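Side-chain contacts in LEOA (Escherichia coli, PDB 4AUR), which probably binds and hydrolyses GTP as a bacterial dynamin of enterotoxigenic strains, with a possible link to LT toxin: residues Leu359-Glu363 and Asp364-Phe368; Ser408-Glu412 and Gly413-Ser417; Ala470-Val473 and Gly474-Phe477; Glu512-Tyr515 and Asp516-Ser520. One frame throughout, in Å; residues are numbered along the deposited sequence.

Contact 1. Residues Leu359-Glu363 and Asp364-Phe368; sequences LGYTE and DGVGF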
loop_
_atom_site.group_PDB
_atom_site.type_symbol
_atom_site.label_atom_id
_atom_site.label_comp_id
_atom_site.label_asym_id
_atom_site.label_seq_id
_atom_site.Cartn_x
_atom_site.Cartn_y
_atom_site.Cartn_z
ATOM N N LEU A 359 -56.520 38.846 -12.989
ATOM C CA LEU A 359 -56.690 37.643 -13.798
ATOM C C LEU A 359 -56.238 37.781 -15.231
ATOM O O LEU A 359 -55.636 36.872 -15.792
ATOM C CB LEU A 359 -58.176 37.315 -13.850
ATOM C CG LEU A 359 -58.801 36.740 -12.573
ATOM C CD1 LEU A 359 -60.311 36.913 -12.514
ATOM C CD2 LEU A 359 -58.481 35.267 -12.505
ATOM N N GLY A 360 -56.597 38.891 -15.855
ATOM C CA GLY A 360 -56.233 39.163 -17.244
ATOM C C GLY A 360 -57.472 39.004 -18.074
ATOM O O GLY A 360 -58.178 38.057 -17.877
ATOM N N TYR A 361 -57.755 39.924 -18.998
ATOM C CA TYR A 361 -59.001 39.848 -19.769
ATOM C C TYR A 361 -58.776 40.274 -21.210
ATOM O O TYR A 361 -58.470 41.418 -21.463
ATOM C CB TYR A 361 -60.082 40.693 -19.078
ATOM C CG TYR A 361 -61.418 40.766 -19.791
ATOM C CD1 TYR A 361 -61.982 39.649 -20.419
ATOM C CD2 TYR A 361 -62.130 41.941 -19.802
ATOM C CE1 TYR A 361 -63.201 39.724 -21.066
ATOM C CE2 TYR A 361 -63.342 42.030 -20.440
ATOM C CZ TYR A 361 -63.876 40.926 -21.071
ATOM O OH TYR A 361 -65.098 41.065 -21.708
ATOM N N THR A 362 -58.950 39.336 -22.138
ATOM C CA THR A 362 -58.505 39.465 -23.528
ATOM C C THR A 362 -59.601 38.916 -24.476
ATOM O O THR A 362 -60.560 38.299 -24.010
ATOM C CB THR A 362 -57.183 38.677 -23.709
ATOM O OG1 THR A 362 -56.186 39.192 -22.826
ATOM C CG2 THR A 362 -56.639 38.807 -25.096
ATOM N N GLU A 363 -59.501 39.134 -25.784
ATOM C CA GLU A 363 -60.445 38.476 -26.703
ATOM C C GLU A 363 -60.436 36.963 -26.466
ATOM O O GLU A 363 -61.493 36.366 -26.294
ATOM C CB GLU A 363 -60.131 38.819 -28.171
ATOM C CG GLU A 363 -60.787 37.916 -29.228
ATOM C CD GLU A 363 -62.319 38.034 -29.318
ATOM O OE1 GLU A 363 -62.966 38.637 -28.417
ATOM O OE2 GLU A 363 -62.880 37.517 -30.318
ATOM N N ASP A 364 -59.236 36.373 -26.461
ATOM C CA ASP A 364 -58.970 34.986 -26.019
ATOM C C ASP A 364 -59.831 34.553 -24.829
ATOM O O ASP A 364 -60.320 33.420 -24.784
ATOM C CB ASP A 364 -57.495 34.829 -25.577
ATOM C CG ASP A 364 -56.503 34.676 -26.751
ATOM O OD1 ASP A 364 -56.917 34.599 -27.938
ATOM O OD2 ASP A 364 -55.280 34.622 -26.462
ATOM N N GLY A 365 -59.943 35.454 -23.849
ATOM C CA GLY A 365 -60.679 35.224 -22.616
ATOM C C GLY A 365 -59.917 35.633 -21.366
ATOM O O GLY A 365 -59.008 36.473 -21.413
ATOM N N VAL A 366 -60.273 34.994 -20.251
ATOM C CA VAL A 366 -59.747 35.358 -18.943
ATOM C C VAL A 366 -58.721 34.349 -18.494
ATOM O O VAL A 366 -58.846 33.172 -18.812
ATOM C CB VAL A 366 -60.849 35.401 -17.872
ATOM C CG1 VAL A 366 -60.430 36.295 -16.726
ATOM C CG2 VAL A 366 -62.130 35.932 -18.452
ATOM N N GLY A 367 -57.706 34.826 -17.776
ATOM C CA GLY A 367 -56.756 33.975 -17.079
ATOM C C GLY A 367 -55.268 34.206 -17.351
ATOM O O GLY A 367 -54.426 33.664 -16.653
ATOM N N PHE A 368 -54.929 34.979 -18.368
ATOM C CA PHE A 368 -53.538 35.073 -18.792
ATOM C C PHE A 368 -52.648 35.657 -17.717
ATOM O O PHE A 368 -51.522 35.221 -17.590
ATOM C CB PHE A 368 -53.413 35.934 -20.064
ATOM C CG PHE A 368 -52.053 35.920 -20.680
ATOM C CD1 PHE A 368 -51.555 34.770 -21.245
ATOM C CD2 PHE A 368 -51.279 37.048 -20.688
ATOM C CE1 PHE A 368 -50.304 34.729 -21.813
ATOM C CE2 PHE A 368 -50.010 37.027 -21.245
ATOM C CZ PHE A 368 -49.522 35.861 -21.815
#
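Tyr-361 and Val-366 face each other across a tight chain reversal, a hairpin-like turn with a single antiparallel beta bridge that joins helix 351-359 to helix 368-408. They form a non-hydrogen-bonded pair, with backbone bonds on the pairs beyond them. On the helix side Gly-367 N donates to Gly-360 O over 3.3 Å. On the turn side Thr-362 N reaches Gly-365 O at 3.0 Å, and a weak return bond runs from Gly-365 N to Thr-362 O. Glu-363 and Asp-364 make the exposed bend, where the side chains of Thr-362 and Asp-364 run side by side. Val-366 does most of the apolar work. Its CG1 lies opposite the backbone N (chi1 -157°), which carries that methyl to Leu-359 CB at 3.8 Å, while CG2 takes the other branch and touches Tyr-361 CD1 at 4.2 Å. The methyl meets the tyrosine ring obliquely; Gly-365 O lies near the plane of the same ring, at its edge. Three glycines with positive phi shape the path: Gly-360 ends the first helix, Gly-365 follows the bend, and Gly-367 is the N-cap of the second. The tyrosine leans back on Arg-352, Met-355 and Asp-356 of helix 351-359, and its OH is hydrogen-bonded to Gly-471 O in the loop between helices 464-467 and 481-484.

Contact 2. Residues Ser408-Glu412 and Gly413-Ser417; sequences SGLGE and GAFRS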
loop_
_atom_site.group_PDB
_atom_site.type_symbol
_atom_site.label_atom_id
_atom_site.label_comp_id
_atom_site.label_asym_id
_atom_site.label_seq_id
_atom_site.Cartn_x
_atom_site.Cartn_y
_atom_site.Cartn_z
ATOM N N SER A 408 -5.430 5.895 -12.565
ATOM C CA SER A 408 -4.628 6.180 -13.760
ATOM C C SER A 408 -3.162 6.299 -13.406
ATOM O O SER A 408 -2.305 6.004 -14.239
ATOM C CB SER A 408 -5.096 7.468 -14.442
ATOM O OG SER A 408 -6.358 7.297 -15.071
ATOM N N GLY A 409 -2.887 6.732 -12.170
ATOM C CA GLY A 409 -1.527 6.897 -11.658
ATOM C C GLY A 409 -0.897 5.643 -11.079
ATOM O O GLY A 409 0.214 5.692 -10.553
ATOM N N LEU A 410 -1.592 4.514 -11.152
ATOM C CA LEU A 410 -1.042 3.279 -10.612
ATOM C C LEU A 410 -0.154 2.585 -11.628
ATOM O O LEU A 410 0.818 1.947 -11.248
ATOM C CB LEU A 410 -2.157 2.337 -10.163
ATOM C CG LEU A 410 -3.013 2.882 -9.013
ATOM C CD1 LEU A 410 -4.004 1.828 -8.540
ATOM C CD2 LEU A 410 -2.173 3.377 -7.842
ATOM N N GLY A 411 -0.495 2.715 -12.915
ATOM C CA GLY A 411 0.198 2.000 -13.986
ATOM C C GLY A 411 -0.666 0.831 -14.382
ATOM O O GLY A 411 -1.438 0.355 -13.569
ATOM N N GLU A 412 -0.562 0.336 -15.606
ATOM C CA GLU A 412 -1.533 -0.681 -16.030
ATOM C C GLU A 412 -1.194 -2.048 -15.461
ATOM O O GLU A 412 -2.033 -2.928 -15.477
ATOM C CB GLU A 412 -1.676 -0.759 -17.554
ATOM C CG GLU A 412 -3.114 -0.625 -18.058
ATOM C CD GLU A 412 -4.005 -1.832 -17.747
ATOM O OE1 GLU A 412 -4.086 -2.796 -18.560
ATOM O OE2 GLU A 412 -4.667 -1.785 -16.700
ATOM N N GLY A 413 0.024 -2.209 -14.945
ATOM C CA GLY A 413 0.460 -3.463 -14.365
ATOM C C GLY A 413 0.583 -3.463 -12.855
ATOM O O GLY A 413 1.247 -4.322 -12.266
ATOM N N ALA A 414 -0.076 -2.517 -12.208
ATOM C CA ALA A 414 0.122 -2.334 -10.777
ATOM C C ALA A 414 -0.345 -3.533 -9.952
ATOM O O ALA A 414 0.235 -3.809 -8.907
ATOM C CB ALA A 414 -0.552 -1.058 -10.319
ATOM N N PHE A 415 -1.349 -4.259 -10.432
ATOM C CA PHE A 415 -1.871 -5.414 -9.697
ATOM C C PHE A 415 -1.402 -6.779 -10.198
ATOM O O PHE A 415 -1.958 -7.795 -9.807
ATOM C CB PHE A 415 -3.391 -5.442 -9.751
ATOM C CG PHE A 415 -4.049 -4.189 -9.283
ATOM C CD1 PHE A 415 -3.463 -3.377 -8.303
ATOM C CD2 PHE A 415 -5.271 -3.815 -9.811
ATOM C CE1 PHE A 415 -4.094 -2.218 -7.880
ATOM C CE2 PHE A 415 -5.904 -2.674 -9.373
ATOM C CZ PHE A 415 -5.322 -1.880 -8.404
ATOM N N ARG A 416 -0.419 -6.841 -11.076
ATOM C CA ARG A 416 0.017 -8.161 -11.513
ATOM C C ARG A 416 0.741 -8.927 -10.413
ATOM O O ARG A 416 0.699 -10.149 -10.406
ATOM C CB ARG A 416 0.866 -8.087 -12.776
ATOM C CG ARG A 416 0.069 -7.623 -13.988
ATOM C CD ARG A 416 0.918 -7.593 -15.239
ATOM N NE ARG A 416 0.125 -8.126 -16.324
ATOM C CZ ARG A 416 0.105 -9.398 -16.721
ATOM N NH1 ARG A 416 0.885 -10.350 -16.201
ATOM N NH2 ARG A 416 -0.722 -9.718 -17.693
ATOM N N SER A 417 1.351 -8.213 -9.466
ATOM C CA SER A 417 2.027 -8.863 -8.340
ATOM C C SER A 417 1.068 -9.502 -7.389
ATOM O O SER A 417 1.494 -10.262 -6.551
ATOM C CB SER A 417 2.855 -7.878 -7.547
ATOM O OG SER A 417 2.201 -6.653 -7.573
#
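Glu-412 OE2, on a turn corner beside Gly-413, is gripped by two groups from the start of helix 430-447 and the residue just before it: Ala-431 N and Ser-429 OG. The carboxylate thereby ties this loop to helix 430-447, and Pro-430 packs on the same side chain. Glu-412 and Gly-413 are the two corner residues of a type I beta turn running from Gly-411 to Ala-414. Its closing bond is weak: Ala-414 N lies 3.5 Å from Gly-411 O. The second turn is firmer, with Arg-416 N donating to Gly-413 O at 3.2 Å. Apolar contacts bridge the inner side of the bend. Leu-410 CB meets Ala-414 CB at 3.8 Å, the two CB atoms facing each other. Further out, an extended leucine (chi2 -174°) carries CD1 of Leu-410 to the CZ end of the Phe-415 ring at 3.9 Å, the two side chains crossing obliquely. Phe-415 continues onto Pro-430 and Leu-433, whereas Leu-410 and Ala-414 also rest against Glu-295 of the long helix 275-343. Gly-411 breaks the helical course with positive phi, and what follows is a pair of overlapping type I turns leading into a 3-10 segment, which open the connection from helix 368-408 towards helix 430-447.

Contact 3. Residues Ala470-Val473 and Gly474-Phe477; sequences AGPV and GAAF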
loop_
_atom_site.group_PDB
_atom_site.type_symbol
_atom_site.label_atom_id
_atom_site.label_comp_id
_atom_site.label_asym_id
_atom_site.label_seq_id
_atom_site.Cartn_x
_atom_site.Cartn_y
_atom_site.Cartn_z
ATOM N N ALA A 470 -68.738 42.634 -17.713
ATOM C CA ALA A 470 -67.312 42.871 -17.812
ATOM C C ALA A 470 -66.990 44.012 -18.759
ATOM O O ALA A 470 -66.077 44.804 -18.507
ATOM C CB ALA A 470 -66.612 41.608 -18.279
ATOM N N GLY A 471 -67.709 44.079 -19.873
ATOM C CA GLY A 471 -67.485 45.134 -20.848
ATOM C C GLY A 471 -66.598 44.688 -21.985
ATOM O O GLY A 471 -65.956 43.638 -21.909
ATOM N N PRO A 472 -66.568 45.477 -23.063
ATOM C CA PRO A 472 -65.755 45.119 -24.208
ATOM C C PRO A 472 -64.276 45.185 -23.843
ATOM O O PRO A 472 -63.846 46.147 -23.208
ATOM C CB PRO A 472 -66.114 46.190 -25.232
ATOM C CG PRO A 472 -66.527 47.368 -24.410
ATOM C CD PRO A 472 -67.274 46.754 -23.267
ATOM N N VAL A 473 -63.522 44.166 -24.255
ATOM C CA VAL A 473 -62.122 44.000 -23.873
ATOM C C VAL A 473 -61.304 45.224 -24.219
ATOM O O VAL A 473 -61.518 45.827 -25.264
ATOM C CB VAL A 473 -61.505 42.784 -24.593
ATOM C CG1 VAL A 473 -59.973 42.802 -24.553
ATOM C CG2 VAL A 473 -62.048 41.511 -23.985
ATOM N N GLY A 474 -60.388 45.596 -23.320
ATOM C CA GLY A 474 -59.387 46.628 -23.593
ATOM C C GLY A 474 -59.898 48.049 -23.734
ATOM O O GLY A 474 -59.136 48.939 -24.139
ATOM N N ALA A 475 -61.168 48.267 -23.382
ATOM C CA ALA A 475 -61.783 49.605 -23.383
ATOM C C ALA A 475 -62.104 50.115 -21.988
ATOM O O ALA A 475 -62.303 49.346 -21.068
ATOM C CB ALA A 475 -63.054 49.608 -24.225
ATOM N N ALA A 476 -62.169 51.435 -21.865
ATOM C CA ALA A 476 -62.669 52.097 -20.660
ATOM C C ALA A 476 -64.129 51.722 -20.506
ATOM O O ALA A 476 -64.933 51.927 -21.427
ATOM C CB ALA A 476 -62.516 53.611 -20.779
ATOM N N PHE A 477 -64.467 51.160 -19.354
ATOM C CA PHE A 477 -65.811 50.663 -19.146
ATOM C C PHE A 477 -66.370 50.938 -17.760
ATOM O O PHE A 477 -65.804 50.492 -16.760
ATOM C CB PHE A 477 -65.821 49.175 -19.388
ATOM C CG PHE A 477 -67.160 48.546 -19.210
ATOM C CD1 PHE A 477 -68.145 48.698 -20.177
ATOM C CD2 PHE A 477 -67.434 47.785 -18.086
ATOM C CE1 PHE A 477 -69.386 48.113 -20.016
ATOM C CE2 PHE A 477 -68.672 47.193 -17.921
ATOM C CZ PHE A 477 -69.648 47.360 -18.889
#
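Ring packing comes first here: Gly-471 CA sits over the centre of the Phe-477 ring in a CH-pi contact, 3.5 Å from the centroid and only 5° off the ring normal. The bare glycine lets the phenyl group lie flat against the main chain. Phe-477 reaches this spot because its CG lies opposite the backbone N (chi1 -180°), so the ring is thrown across the bend and back over residues 470-472. Beside it, Ala-470 O approaches CD2 obliquely.

The apolar contacts centre on Pro-472. Its CD touches Phe-477 CD1 at 3.8 Å, the proline and phenylalanine side chains crossing at about a right angle. The adjacent CG of Pro-472 meets Ala-475 CB at 4.1 Å. The CD-CG side of the ring thus touches two residues of the returning chain, one on the turn and one beyond it.

The backbone makes the reversal itself. Pro-472 to Ala-475 is a type II beta turn with Val-473 and Gly-474 at the corners, and Gly-474 takes the positive phi usual at the second corner. A weak bond from Ala-475 N to Pro-472 O closes it over 3.4 Å. Pro-472 O accepts from Arg-352 NH1 as well, and so does Ala-470 O, so one guanidinium group of helix 351-359 holds the outgoing arm at two points. Phe-477 touches Arg-352 too, and Ala-470 rests on Met-355, which lays this loop between helices 464-467 and 481-484 against the side of helix 351-359.

Contact 4. Residues Glu512-Tyr515 and Asp516-Ser520; sequences EDIY and DVLSS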
loop_
_atom_site.group_PDB
_atom_site.type_symbol
_atom_site.label_atom_id
_atom_site.label_comp_id
_atom_site.label_asym_id
_atom_site.label_seq_id
_atom_site.Cartn_x
_atom_site.Cartn_y
_atom_site.Cartn_z
ATOM N N GLU A 512 -55.623 23.767 -8.550
ATOM C CA GLU A 512 -56.026 22.392 -8.268
ATOM C C GLU A 512 -55.073 21.408 -8.928
ATOM O O GLU A 512 -54.611 20.459 -8.308
ATOM C CB GLU A 512 -57.469 22.122 -8.734
ATOM C CG GLU A 512 -58.528 22.349 -7.659
ATOM C CD GLU A 512 -59.890 22.767 -8.231
ATOM O OE1 GLU A 512 -60.146 22.499 -9.429
ATOM O OE2 GLU A 512 -60.709 23.371 -7.481
ATOM N N ASP A 513 -54.765 21.660 -10.188
ATOM C CA ASP A 513 -53.981 20.740 -10.979
ATOM C C ASP A 513 -52.620 20.538 -10.321
ATOM O O ASP A 513 -52.237 19.421 -9.962
ATOM C CB ASP A 513 -53.836 21.276 -12.403
ATOM C CG ASP A 513 -55.196 21.571 -13.069
ATOM O OD1 ASP A 513 -56.259 21.294 -12.451
ATOM O OD2 ASP A 513 -55.196 22.084 -14.214
ATOM N N ILE A 514 -51.918 21.639 -10.121
ATOM C CA ILE A 514 -50.581 21.607 -9.573
ATOM C C ILE A 514 -50.514 21.177 -8.114
ATOM O O ILE A 514 -49.496 20.694 -7.673
ATOM C CB ILE A 514 -49.921 22.971 -9.709
ATOM C CG1 ILE A 514 -48.466 22.885 -9.337
ATOM C CG2 ILE A 514 -50.555 23.973 -8.778
ATOM C CD1 ILE A 514 -47.771 24.176 -9.663
ATOM N N TYR A 515 -51.566 21.368 -7.341
ATOM C CA TYR A 515 -51.535 20.856 -5.986
ATOM C C TYR A 515 -51.546 19.323 -6.010
ATOM O O TYR A 515 -50.941 18.702 -5.145
ATOM C CB TYR A 515 -52.713 21.352 -5.162
ATOM C CG TYR A 515 -52.772 22.839 -4.818
ATOM C CD1 TYR A 515 -51.639 23.654 -4.794
ATOM C CD2 TYR A 515 -53.996 23.426 -4.480
ATOM C CE1 TYR A 515 -51.734 24.992 -4.459
ATOM C CE2 TYR A 515 -54.088 24.757 -4.135
ATOM C CZ TYR A 515 -52.957 25.536 -4.121
ATOM O OH TYR A 515 -53.086 26.865 -3.769
ATOM N N ASP A 516 -52.227 18.725 -6.987
ATOM C CA ASP A 516 -52.303 17.264 -7.121
ATOM C C ASP A 516 -50.931 16.662 -7.404
ATOM O O ASP A 516 -50.666 15.513 -7.062
ATOM C CB ASP A 516 -53.252 16.844 -8.263
ATOM C CG ASP A 516 -54.721 17.203 -7.999
ATOM O OD1 ASP A 516 -55.178 17.078 -6.842
ATOM O OD2 ASP A 516 -55.427 17.608 -8.952
ATOM N N VAL A 517 -50.069 17.443 -8.049
ATOM C CA VAL A 517 -48.731 17.008 -8.400
ATOM C C VAL A 517 -47.805 17.102 -7.205
ATOM O O VAL A 517 -46.977 16.228 -6.988
ATOM C CB VAL A 517 -48.181 17.859 -9.533
ATOM C CG1 VAL A 517 -46.774 17.434 -9.899
ATOM C CG2 VAL A 517 -49.107 17.735 -10.731
ATOM N N LEU A 518 -47.958 18.166 -6.431
ATOM C CA LEU A 518 -47.126 18.416 -5.273
ATOM C C LEU A 518 -47.574 17.594 -4.099
ATOM O O LEU A 518 -46.848 17.471 -3.131
ATOM C CB LEU A 518 -47.179 19.889 -4.877
ATOM C CG LEU A 518 -46.638 20.938 -5.841
ATOM C CD1 LEU A 518 -46.763 22.314 -5.209
ATOM C CD2 LEU A 518 -45.199 20.688 -6.249
ATOM N N SER A 519 -48.775 17.046 -4.150
ATOM C CA SER A 519 -49.281 16.302 -3.000
ATOM C C SER A 519 -48.670 14.895 -2.921
ATOM O O SER A 519 -48.846 14.215 -1.923
ATOM C CB SER A 519 -50.820 16.223 -3.022
ATOM O OG SER A 519 -51.275 15.323 -4.031
ATOM N N SER A 520 -47.949 14.466 -3.957
ATOM C CA SER A 520 -47.367 13.127 -3.984
ATOM C C SER A 520 -45.915 13.174 -4.408
ATOM O O SER A 520 -45.620 13.725 -5.447
ATOM C CB SER A 520 -48.168 12.252 -4.955
ATOM O OG SER A 520 -47.389 11.191 -5.489
#
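In Ile-514 CG1 lies opposite the backbone N (chi1 -171°), and in Leu-518 CG lies beside that residue's own backbone N (chi1 -64°); together these settings bring Ile-514 CG1 and Leu-518 CG within 4.4 Å along one side of the helix, a loose contact one turn apart. The same rise is spanned by a backbone bond, Leu-518 N to Ile-514 O at 3.2 Å. Two residues earlier, Asp-516 N gives to Glu-512 O, also at 3.2 Å, with a weak second bond to Asp-513 O. Toward the end the ladder frays: Ser-519 N reaches Tyr-515 O at 2.9 Å, but the N-H...acceptor angle of 122° makes that bond weak. Ser-519 OG also donates to Asp-516 O at 3.1 Å, from above the carbonyl plane, tying down the last turn. Ser-520, the N-cap of helix 521-528, follows at once. The exposed side of the helix gathers acids: Asp-513 OD1 and Asp-516 OD2 stand 5.1 Å apart, and Glu-512 is close by, so like charges may raise one another's proton affinity slightly. Tyr-515 points into the bundle, its ring edge-to-face with Phe-329 and its OH hydrogen-bonded to Glu-336 OE1, both on helix 275-343. Ile-514 packs on Leu-332 and Leu-518 on Leu-328 of the same helix, and the two touch Val-378 and Phe-381, respectively, of helix 368-408; Leu-518 also meets Met-524 and Phe-528 beyond the bend.

In the fold
All four contacts lie in the dynamin-like helical domain. Contacts 1 and 3 are neighbours far out from the chain's centre: the hairpin-like reversal and the type II turn touch through Tyr-361 and Val-473, and both bear on helix 351-359. Contact 2 sits near the middle of the chain, its centre about 69 Å from that of contact 1, at the opposite end of helix 368-408. Contact 4 lies between, on helix 489-518. Contacts 1 to 3 are partly buried turns shaped by glycines with positive phi; contact 4 is a surface one built on helical bonds, with acids outside and apolar groups turned to the bundle. Helix 275-343 borders contacts 2 and 4.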